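Side-chain contacts in D-alanyl-D-alanine carboxypeptidase (Penicillin binding protein) family protein (Francisella tularensis subsp. tularensis, PDB 6OSU), which probably removes the terminal D-alanine from peptidoglycan precursor peptides as a serine D-alanyl-D-alanine carboxypeptidase: residues 67-72 and 148-153; 296-301 and 328-333; 302-307 and 315-320. One frame throughout, in Å; residues are numbered along the deposited sequence.

Interaction 1: 67-72 and 148-153; sequences KIMTSY and NQTAKA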
loop_
_atom_site.group_PDB
_atom_site.type_symbol
_atom_site.label_atom_id
_atom_site.label_comp_id
_atom_site.label_asym_id
_atom_site.label_seq_id
_atom_site.Cartn_x
_atom_site.Cartn_y
_atom_site.Cartn_z
ATOM N N LYS A 67 -3.404 0.096 -13.711
ATOM C CA LYS A 67 -4.386 -0.949 -13.434
ATOM C C LYS A 67 -4.814 -0.979 -11.974
ATOM O O LYS A 67 -5.873 -1.536 -11.663
ATOM C CB LYS A 67 -3.831 -2.319 -13.831
ATOM C CG LYS A 67 -3.651 -2.526 -15.329
ATOM C CD LYS A 67 -3.316 -3.977 -15.634
ATOM C CE LYS A 67 -3.237 -4.239 -17.133
ATOM N NZ LYS A 67 -2.085 -3.546 -17.791
ATOM N N ILE A 68 -4.022 -0.400 -11.068
ATOM C CA ILE A 68 -4.437 -0.344 -9.670
ATOM C C ILE A 68 -5.653 0.553 -9.516
ATOM O O ILE A 68 -6.596 0.227 -8.782
ATOM C CB ILE A 68 -3.278 0.127 -8.776
ATOM C CG1 ILE A 68 -2.099 -0.842 -8.870
ATOM C CG2 ILE A 68 -3.742 0.260 -7.334
ATOM C CD1 ILE A 68 -0.881 -0.373 -8.114
ATOM N N MET A 69 -5.653 1.702 -10.201
ATOM C CA MET A 69 -6.813 2.586 -10.148
ATOM C C MET A 69 -8.029 1.928 -10.780
ATOM O O MET A 69 -9.144 2.030 -10.252
ATOM C CB MET A 69 -6.507 3.913 -10.841
ATOM C CG MET A 69 -7.727 4.815 -10.959
ATOM S SD MET A 69 -8.412 5.234 -9.343
ATOM C CE MET A 69 -7.324 6.569 -8.851
ATOM N N THR A 70 -7.839 1.247 -11.912
ATOM C CA THR A 70 -8.953 0.535 -12.529
ATOM C C THR A 70 -9.510 -0.512 -11.576
ATOM O O THR A 70 -10.725 -0.601 -11.371
ATOM C CB THR A 70 -8.509 -0.106 -13.846
ATOM O OG1 THR A 70 -8.020 0.911 -14.731
ATOM C CG2 THR A 70 -9.677 -0.819 -14.512
ATOM N N SER A 71 -8.625 -1.296 -10.958
ATOM C CA SER A 71 -9.065 -2.266 -9.962
ATOM C C SER A 71 -9.683 -1.577 -8.751
ATOM O O SER A 71 -10.627 -2.098 -8.147
ATOM C CB SER A 71 -7.887 -3.140 -9.536
ATOM O OG SER A 71 -8.283 -4.055 -8.531
ATOM N N TYR A 72 -9.152 -0.410 -8.376
ATOM C CA TYR A 72 -9.720 0.355 -7.268
ATOM C C TYR A 72 -11.185 0.689 -7.530
ATOM O O TYR A 72 -12.042 0.521 -6.655
ATOM C CB TYR A 72 -8.903 1.631 -7.057
ATOM C CG TYR A 72 -9.310 2.476 -5.870
ATOM C CD1 TYR A 72 -8.638 2.370 -4.659
ATOM C CD2 TYR A 72 -10.354 3.393 -5.965
ATOM C CE1 TYR A 72 -8.998 3.144 -3.572
ATOM C CE2 TYR A 72 -10.721 4.172 -4.885
ATOM C CZ TYR A 72 -10.041 4.044 -3.692
ATOM O OH TYR A 72 -10.407 4.815 -2.616
ATOM N N ASN A 148 -9.663 9.669 -13.402
ATOM C CA ASN A 148 -9.033 10.938 -13.052
ATOM C C ASN A 148 -9.817 11.683 -11.974
ATOM O O ASN A 148 -9.215 12.374 -11.143
ATOM C CB ASN A 148 -8.864 11.796 -14.307
ATOM C CG ASN A 148 -7.807 11.240 -15.250
ATOM O OD1 ASN A 148 -6.774 10.737 -14.810
ATOM N ND2 ASN A 148 -8.070 11.314 -16.548
ATOM N N GLN A 149 -11.146 11.555 -11.964
ATOM C CA GLN A 149 -11.935 12.123 -10.874
ATOM C C GLN A 149 -11.636 11.417 -9.560
ATOM O O GLN A 149 -11.461 12.063 -8.521
ATOM C CB GLN A 149 -13.427 12.026 -11.186
ATOM C CG GLN A 149 -13.891 12.869 -12.347
ATOM C CD GLN A 149 -15.313 12.536 -12.748
ATOM O OE1 GLN A 149 -15.662 12.572 -13.928
ATOM N NE2 GLN A 149 -16.143 12.200 -11.765
ATOM N N THR A 150 -11.595 10.085 -9.588
ATOM C CA THR A 150 -11.302 9.325 -8.380
ATOM C C THR A 150 -9.914 9.661 -7.848
ATOM O O THR A 150 -9.711 9.746 -6.631
ATOM C CB THR A 150 -11.429 7.827 -8.665
ATOM O OG1 THR A 150 -12.770 7.532 -9.079
ATOM C CG2 THR A 150 -11.102 7.009 -7.423
ATOM N N ALA A 151 -8.950 9.875 -8.747
ATOM C CA ALA A 151 -7.606 10.237 -8.314
ATOM C C ALA A 151 -7.608 11.566 -7.569
ATOM O O ALA A 151 -6.958 11.700 -6.526
ATOM C CB ALA A 151 -6.664 10.287 -9.516
ATOM N N LYS A 152 -8.343 12.560 -8.084
ATOM C CA LYS A 152 -8.456 13.835 -7.380
ATOM C C LYS A 152 -9.101 13.653 -6.012
ATOM O O LYS A 152 -8.704 14.301 -5.037
ATOM C CB LYS A 152 -9.265 14.838 -8.209
ATOM C CG LYS A 152 -8.681 15.178 -9.576
ATOM C CD LYS A 152 -7.488 16.118 -9.483
ATOM C CE LYS A 152 -7.003 16.515 -10.873
ATOM N NZ LYS A 152 -5.867 17.482 -10.838
ATOM N N ALA A 153 -10.092 12.765 -5.919
ATOM C CA ALA A 153 -10.802 12.575 -4.658
ATOM C C ALA A 153 -9.930 11.903 -3.604
ATOM O O ALA A 153 -10.059 12.206 -2.412
ATOM C CB ALA A 153 -12.074 11.761 -4.890
#

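Interaction 2: 296-301 and 328-333; sequences DGERFI and YENVLL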
loop_
_atom_site.group_PDB
_atom_site.type_symbol
_atom_site.label_atom_id
_atom_site.label_comp_id
_atom_site.label_asym_id
_atom_site.label_seq_id
_atom_site.Cartn_x
_atom_site.Cartn_y
_atom_site.Cartn_z
ATOM N N ASP A 296 4.020 -8.814 11.839
ATOM C CA ASP A 296 3.611 -8.554 13.218
ATOM C C ASP A 296 2.856 -7.226 13.327
ATOM O O ASP A 296 3.266 -6.288 14.017
ATOM C CB ASP A 296 4.816 -8.598 14.165
ATOM C CG ASP A 296 4.412 -8.566 15.627
ATOM O OD1 ASP A 296 4.825 -7.633 16.347
ATOM O OD2 ASP A 296 3.676 -9.480 16.057
ATOM N N GLY A 297 1.736 -7.162 12.608
ATOM C CA GLY A 297 0.813 -6.046 12.704
ATOM C C GLY A 297 1.299 -4.776 12.031
ATOM O O GLY A 297 0.553 -3.798 11.899
ATOM N N GLU A 298 2.555 -4.777 11.596
ATOM C CA GLU A 298 3.188 -3.603 11.002
ATOM C C GLU A 298 3.281 -3.796 9.488
ATOM O O GLU A 298 4.044 -4.640 9.005
ATOM C CB GLU A 298 4.565 -3.367 11.622
ATOM C CG GLU A 298 5.237 -2.071 11.211
ATOM C CD GLU A 298 4.737 -0.868 11.997
ATOM O OE1 GLU A 298 3.715 -0.987 12.709
ATOM O OE2 GLU A 298 5.372 0.203 11.901
ATOM N N ARG A 299 2.493 -3.023 8.746
ATOM C CA ARG A 299 2.457 -3.092 7.292
ATOM C C ARG A 299 3.059 -1.829 6.694
ATOM O O ARG A 299 2.746 -0.713 7.122
ATOM C CB ARG A 299 1.027 -3.265 6.769
ATOM C CG ARG A 299 0.911 -3.039 5.269
ATOM C CD ARG A 299 -0.523 -3.057 4.782
ATOM N NE ARG A 299 -1.156 -4.352 4.997
ATOM C CZ ARG A 299 -0.958 -5.417 4.227
ATOM N NH1 ARG A 299 -0.138 -5.349 3.185
ATOM N NH2 ARG A 299 -1.580 -6.555 4.502
ATOM N N PHE A 300 3.916 -2.012 5.695
ATOM C CA PHE A 300 4.510 -0.904 4.968
ATOM C C PHE A 300 4.152 -0.996 3.493
ATOM O O PHE A 300 3.949 -2.085 2.950
ATOM C CB PHE A 300 6.033 -0.872 5.136
ATOM C CG PHE A 300 6.480 -0.249 6.425
ATOM C CD1 PHE A 300 6.553 1.129 6.551
ATOM C CD2 PHE A 300 6.819 -1.039 7.512
ATOM C CE1 PHE A 300 6.961 1.709 7.738
ATOM C CE2 PHE A 300 7.228 -0.467 8.702
ATOM C CZ PHE A 300 7.300 0.910 8.818
ATOM N N ILE A 301 4.074 0.164 2.853
ATOM C CA ILE A 301 3.812 0.273 1.425
ATOM C C ILE A 301 5.022 0.924 0.772
ATOM O O ILE A 301 5.491 1.974 1.227
ATOM C CB ILE A 301 2.528 1.077 1.157
ATOM C CG1 ILE A 301 1.314 0.302 1.673
ATOM C CG2 ILE A 301 2.392 1.402 -0.325
ATOM C CD1 ILE A 301 0.071 1.153 1.838
ATOM N N TYR A 328 11.811 0.423 12.300
ATOM C CA TYR A 328 10.763 1.358 12.681
ATOM C C TYR A 328 9.700 0.649 13.511
ATOM O O TYR A 328 9.734 -0.568 13.714
ATOM C CB TYR A 328 10.151 2.031 11.449
ATOM C CG TYR A 328 11.037 3.108 10.877
ATOM C CD1 TYR A 328 10.906 4.428 11.286
ATOM C CD2 TYR A 328 12.022 2.804 9.946
ATOM C CE1 TYR A 328 11.719 5.421 10.776
ATOM C CE2 TYR A 328 12.843 3.792 9.429
ATOM C CZ TYR A 328 12.685 5.099 9.849
ATOM O OH TYR A 328 13.497 6.086 9.342
ATOM N N GLU A 329 8.736 1.437 13.979
ATOM C CA GLU A 329 7.813 1.016 15.020
ATOM C C GLU A 329 6.689 2.035 15.106
ATOM O O GLU A 329 6.930 3.237 14.952
ATOM C CB GLU A 329 8.548 0.910 16.362
ATOM C CG GLU A 329 7.906 0.015 17.391
ATOM C CD GLU A 329 8.875 -0.346 18.502
ATOM O OE1 GLU A 329 9.259 0.554 19.277
ATOM O OE2 GLU A 329 9.275 -1.529 18.585
ATOM N N ASN A 330 5.471 1.557 15.340
ATOM C CA ASN A 330 4.319 2.424 15.559
ATOM C C ASN A 330 4.116 2.587 17.059
ATOM O O ASN A 330 4.000 1.592 17.785
ATOM C CB ASN A 330 3.061 1.863 14.896
ATOM C CG ASN A 330 2.999 2.168 13.410
ATOM O OD1 ASN A 330 3.935 2.733 12.842
ATOM N ND2 ASN A 330 1.900 1.792 12.772
ATOM N N VAL A 331 4.087 3.838 17.520
ATOM C CA VAL A 331 3.948 4.164 18.933
ATOM C C VAL A 331 2.889 5.249 19.089
ATOM O O VAL A 331 2.882 6.237 18.345
ATOM C CB VAL A 331 5.286 4.629 19.551
ATOM C CG1 VAL A 331 5.103 4.963 21.020
ATOM C CG2 VAL A 331 6.357 3.561 19.380
ATOM N N LEU A 332 1.994 5.064 20.057
ATOM C CA LEU A 332 1.045 6.105 20.445
ATOM C C LEU A 332 1.760 7.034 21.419
ATOM O O LEU A 332 1.808 6.772 22.621
ATOM C CB LEU A 332 -0.210 5.502 21.064
ATOM C CG LEU A 332 -1.284 6.512 21.472
ATOM C CD1 LEU A 332 -1.936 7.128 20.240
ATOM C CD2 LEU A 332 -2.326 5.875 22.379
ATOM N N LEU A 333 2.321 8.125 20.896
ATOM C CA LEU A 333 3.097 9.030 21.735
ATOM C C LEU A 333 2.206 9.863 22.648
ATOM O O LEU A 333 2.625 10.237 23.750
ATOM C CB LEU A 333 3.956 9.939 20.859
ATOM C CG LEU A 333 4.872 9.195 19.885
ATOM C CD1 LEU A 333 5.492 10.143 18.867
ATOM C CD2 LEU A 333 5.952 8.461 20.654
HETATM O O HOH W 1 4.993 -1.074 15.265
#

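Interaction 3: 302-307 and 315-320; sequences SVVLGT and SESAKL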
loop_
_atom_site.group_PDB
_atom_site.type_symbol
_atom_site.label_atom_id
_atom_site.label_comp_id
_atom_site.label_asym_id
_atom_site.label_seq_id
_atom_site.Cartn_x
_atom_site.Cartn_y
_atom_site.Cartn_z
ATOM N N SER A 302 5.539 0.292 -0.275
ATOM C CA SER A 302 6.682 0.805 -1.012
ATOM C C SER A 302 6.323 0.924 -2.482
ATOM O O SER A 302 5.673 0.039 -3.047
ATOM C CB SER A 302 7.907 -0.098 -0.856
ATOM O OG SER A 302 8.678 0.277 0.270
ATOM N N VAL A 303 6.744 2.030 -3.087
ATOM C CA VAL A 303 6.647 2.247 -4.523
ATOM C C VAL A 303 8.045 2.547 -5.039
ATOM O O VAL A 303 8.737 3.411 -4.492
ATOM C CB VAL A 303 5.684 3.396 -4.866
ATOM C CG1 VAL A 303 5.611 3.580 -6.368
ATOM C CG2 VAL A 303 4.305 3.125 -4.287
ATOM N N VAL A 304 8.465 1.819 -6.070
ATOM C CA VAL A 304 9.736 2.052 -6.744
ATOM C C VAL A 304 9.440 2.270 -8.220
ATOM O O VAL A 304 8.703 1.487 -8.829
ATOM C CB VAL A 304 10.716 0.880 -6.544
ATOM C CG1 VAL A 304 11.927 1.053 -7.424
ATOM C CG2 VAL A 304 11.146 0.783 -5.092
ATOM N N LEU A 305 10.004 3.332 -8.789
ATOM C CA LEU A 305 9.721 3.723 -10.162
ATOM C C LEU A 305 11.016 3.885 -10.942
ATOM O O LEU A 305 11.984 4.472 -10.447
ATOM C CB LEU A 305 8.928 5.037 -10.212
ATOM C CG LEU A 305 7.639 5.121 -9.386
ATOM C CD1 LEU A 305 7.097 6.542 -9.394
ATOM C CD2 LEU A 305 6.586 4.137 -9.889
ATOM N N GLY A 306 11.029 3.352 -12.161
ATOM C CA GLY A 306 12.078 3.671 -13.108
ATOM C C GLY A 306 13.363 2.885 -12.999
ATOM O O GLY A 306 14.386 3.337 -13.525
ATOM N N THR A 307 13.359 1.727 -12.344
ATOM C CA THR A 307 14.568 0.915 -12.324
ATOM C C THR A 307 14.866 0.376 -13.719
ATOM O O THR A 307 13.984 0.255 -14.572
ATOM C CB THR A 307 14.440 -0.246 -11.339
ATOM O OG1 THR A 307 13.310 -1.056 -11.694
ATOM C CG2 THR A 307 14.280 0.279 -9.924
ATOM N N SER A 315 14.996 -6.178 -6.193
ATOM C CA SER A 315 16.060 -6.003 -5.208
ATOM C C SER A 315 15.853 -4.730 -4.395
ATOM O O SER A 315 15.918 -4.749 -3.160
ATOM C CB SER A 315 17.419 -5.983 -5.911
ATOM O OG SER A 315 18.451 -5.559 -5.038
ATOM N N GLU A 316 15.583 -3.612 -5.072
ATOM C CA GLU A 316 15.510 -2.331 -4.380
ATOM C C GLU A 316 14.225 -2.193 -3.570
ATOM O O GLU A 316 14.225 -1.540 -2.520
ATOM C CB GLU A 316 15.652 -1.193 -5.389
ATOM C CG GLU A 316 17.000 -1.199 -6.102
ATOM C CD GLU A 316 17.097 -0.157 -7.196
ATOM O OE1 GLU A 316 16.561 0.954 -7.011
ATOM O OE2 GLU A 316 17.704 -0.454 -8.248
ATOM N N SER A 317 13.128 -2.803 -4.027
ATOM C CA SER A 317 11.905 -2.790 -3.231
ATOM C C SER A 317 12.073 -3.600 -1.952
ATOM O O SER A 317 11.622 -3.178 -0.881
ATOM C CB SER A 317 10.729 -3.323 -4.047
ATOM O OG SER A 317 10.391 -2.436 -5.095
ATOM N N ALA A 318 12.711 -4.770 -2.045
ATOM C CA ALA A 318 12.918 -5.586 -0.853
ATOM C C ALA A 318 13.803 -4.865 0.154
ATOM O O ALA A 318 13.587 -4.968 1.368
ATOM C CB ALA A 318 13.525 -6.935 -1.232
ATOM N N LYS A 319 14.803 -4.124 -0.331
ATOM C CA LYS A 319 15.654 -3.352 0.567
ATOM C C LYS A 319 14.845 -2.320 1.345
ATOM O O LYS A 319 15.045 -2.145 2.552
ATOM C CB LYS A 319 16.776 -2.677 -0.224
ATOM C CG LYS A 319 17.527 -1.615 0.562
ATOM C CD LYS A 319 19.000 -1.959 0.722
ATOM C CE LYS A 319 19.844 -1.308 -0.362
ATOM N NZ LYS A 319 21.267 -1.734 -0.282
ATOM N N LEU A 320 13.918 -1.632 0.671
ATOM C CA LEU A 320 13.101 -0.629 1.348
ATOM C C LEU A 320 12.173 -1.268 2.375
ATOM O O LEU A 320 12.071 -0.794 3.513
ATOM C CB LEU A 320 12.292 0.171 0.328
ATOM C CG LEU A 320 13.063 1.057 -0.648
ATOM C CD1 LEU A 320 12.105 1.682 -1.645
ATOM C CD2 LEU A 320 13.841 2.133 0.094
HETATM O O HOH W 2 8.035 -1.360 -4.477
#

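Interaction 1: 67-72 and 148-153
Tyr72, whose ring meets Thr150 across this contact, is held at both ends: its backbone N donates to Ile68 O at 2.7 Å inside the helix, and its OH is hydrogen-bonded to Ser185 OG on helix 176-189. With CG anti to the backbone N (chi1 -176°), the ring leans toward helix 140-154 and takes the methyl of Thr150 obliquely, CE2 lying 3.8 Å from Thr150 CG2. The same CG2 also meets Met69 SD at 3.8 Å, so one methyl touches both the ring and the thioether, from directions roughly at right angles. Thr150 turns this methyl across the contact, while its OG1 is hydrogen-bonded to Leu146 O in its own helix.

Met69 has the most surface buried here. Its chain bends at chi2 and chi3, and the hooked end lays CE against both the main chain and the side chain of Ala151, 3.7 Å from Ala151 N and 3.8 Å from Ala151 CB. No hydrogen bond links the two segments. Their axes are nearly perpendicular, at 89°, and still 10.6 Å apart at closest approach, a gap spanned mainly by Met69 and Thr150, with Tyr72 at the side. Met147, Met156 and Phe161 add to the apolar surroundings of Met69.

On another side of helix 66-79, Lys67 NZ is hydrogen-bonded to Ser64 OG, Asn126 OD1 and Asp165 O. Ser64 and Lys67, the predicted acyl-ester nucleophile and proton acceptor, form the SxxK motif at the start of this helix. The contact joins the helix that follows the predicted active-site serine to helix 140-154, in the helical part of the penicillin-binding fold.

Interaction 2: 296-301 and 328-333
At the junction between the penicillin-binding domain and the C-terminal domain of the PBP5 type, Glu298 and Phe300 of one strand meet Asn330 and Tyr328 of another. Glu298 extends CG anti to its main-chain nitrogen (chi1 -172°) and then bends at chi2, which delivers the carboxylate to the Asn330 side chain. OE1 and OE2 of Glu298 lie 3.3 and 3.4 Å from Asn330 CG, and the two flat groups are turned 71° against each other. A water completes the approach: it accepts from Asn330 N at 2.7 Å and donates a weak bond to Glu298 OE1 at 2.9 Å.

The strands belong to different sheets, and their axes run at 118°. Strand 298-307 is the middle strand of the five-stranded antiparallel sheet of the catalytic domain, between 39-44 and 288-295, whereas 328-334 follows helix 310-327 directly and pairs with 364-369. Beside the polar bridge lies a small apolar touch, where CZ of Phe300 comes obliquely to within 4.0 Å of Tyr328 CB. The two side chains cross at about a right angle, and Phe300 also rests on Ala324 and Leu325 near the end of the helix. Glu298 OE1 forms a salt bridge with Arg46. OE2 lies close to Asp44 OD2, a like-charged neighbour that would tend to raise the pKa of one of the two acids, while the Arg46 salt bridge probably offsets this.

Interaction 3: 302-307 and 315-320
Val304, Leu320 and Ser302 bury the most surface where helix 310-327 packs on one face of the central antiparallel sheet, the sheet-and-helix layering characteristic of penicillin-binding proteins and serine beta-lactamases. Strand and helix run roughly antiparallel, at 150°, with axes 8.6 Å apart. In Val304, CG1 stands opposite the main-chain nitrogen (chi1 171°), which leaves CG2 pointing at the helix; this methyl meets Leu320 CD1 at 3.7 Å, the two side chains crossing at a slant. Leu320 also covers Ser302, whose OG lies 3.6 Å from Leu320 CB. That hydroxyl is buried, but its hydrogen bond to Thr42 OG1 on the adjacent strand supplies a polar partner. Trp40 touches both Val304 and Leu320, extending the apolar layer along strand 39-44. The alternate residues Val303 and Leu305 face the other way, onto helix 176-189.

Toward the end of the strand, Thr307 and Glu316 come from opposite directions, with Thr307 CG2 3.8 Å from Glu316 OE1. The Thr307 hydroxyl is engaged with Tyr287 O and Ser309 O; its methyl makes a van der Waals contact with the carboxylate, whose OE1 also has a weak hydrogen bond from Ala37 N.

Ser317 OG presses against the Val304 methyl, 3.3 Å from CG2, and is hydrogen-bonded to Arg313 O one turn back. It also accepts from a water at 2.7 Å, and that water gives a weaker bond to Ser302 O at 3.1 Å.

Overall arrangement
All three contacts are largely buried, yet their chemistry differs. Interactions 2 and 3 share strand 298-307: interaction 3 lies within the catalytic domain, nested inside the loop that interaction 2 closes, and helix 310-327 leads from one to the other. Interaction 1 stands apart among the helices, its centre 22 Å from that of interaction 3 and 26 Å from that of interaction 2. It is apolar, with no hydrogen bond across. Interaction 3 mixes methyl packing with hydroxyls and a bridging water in the core. Interaction 2, at the domain junction with partly exposed residues, brings a carboxylate beside an amide and links the strands through a water, one bond of that bridge being weak.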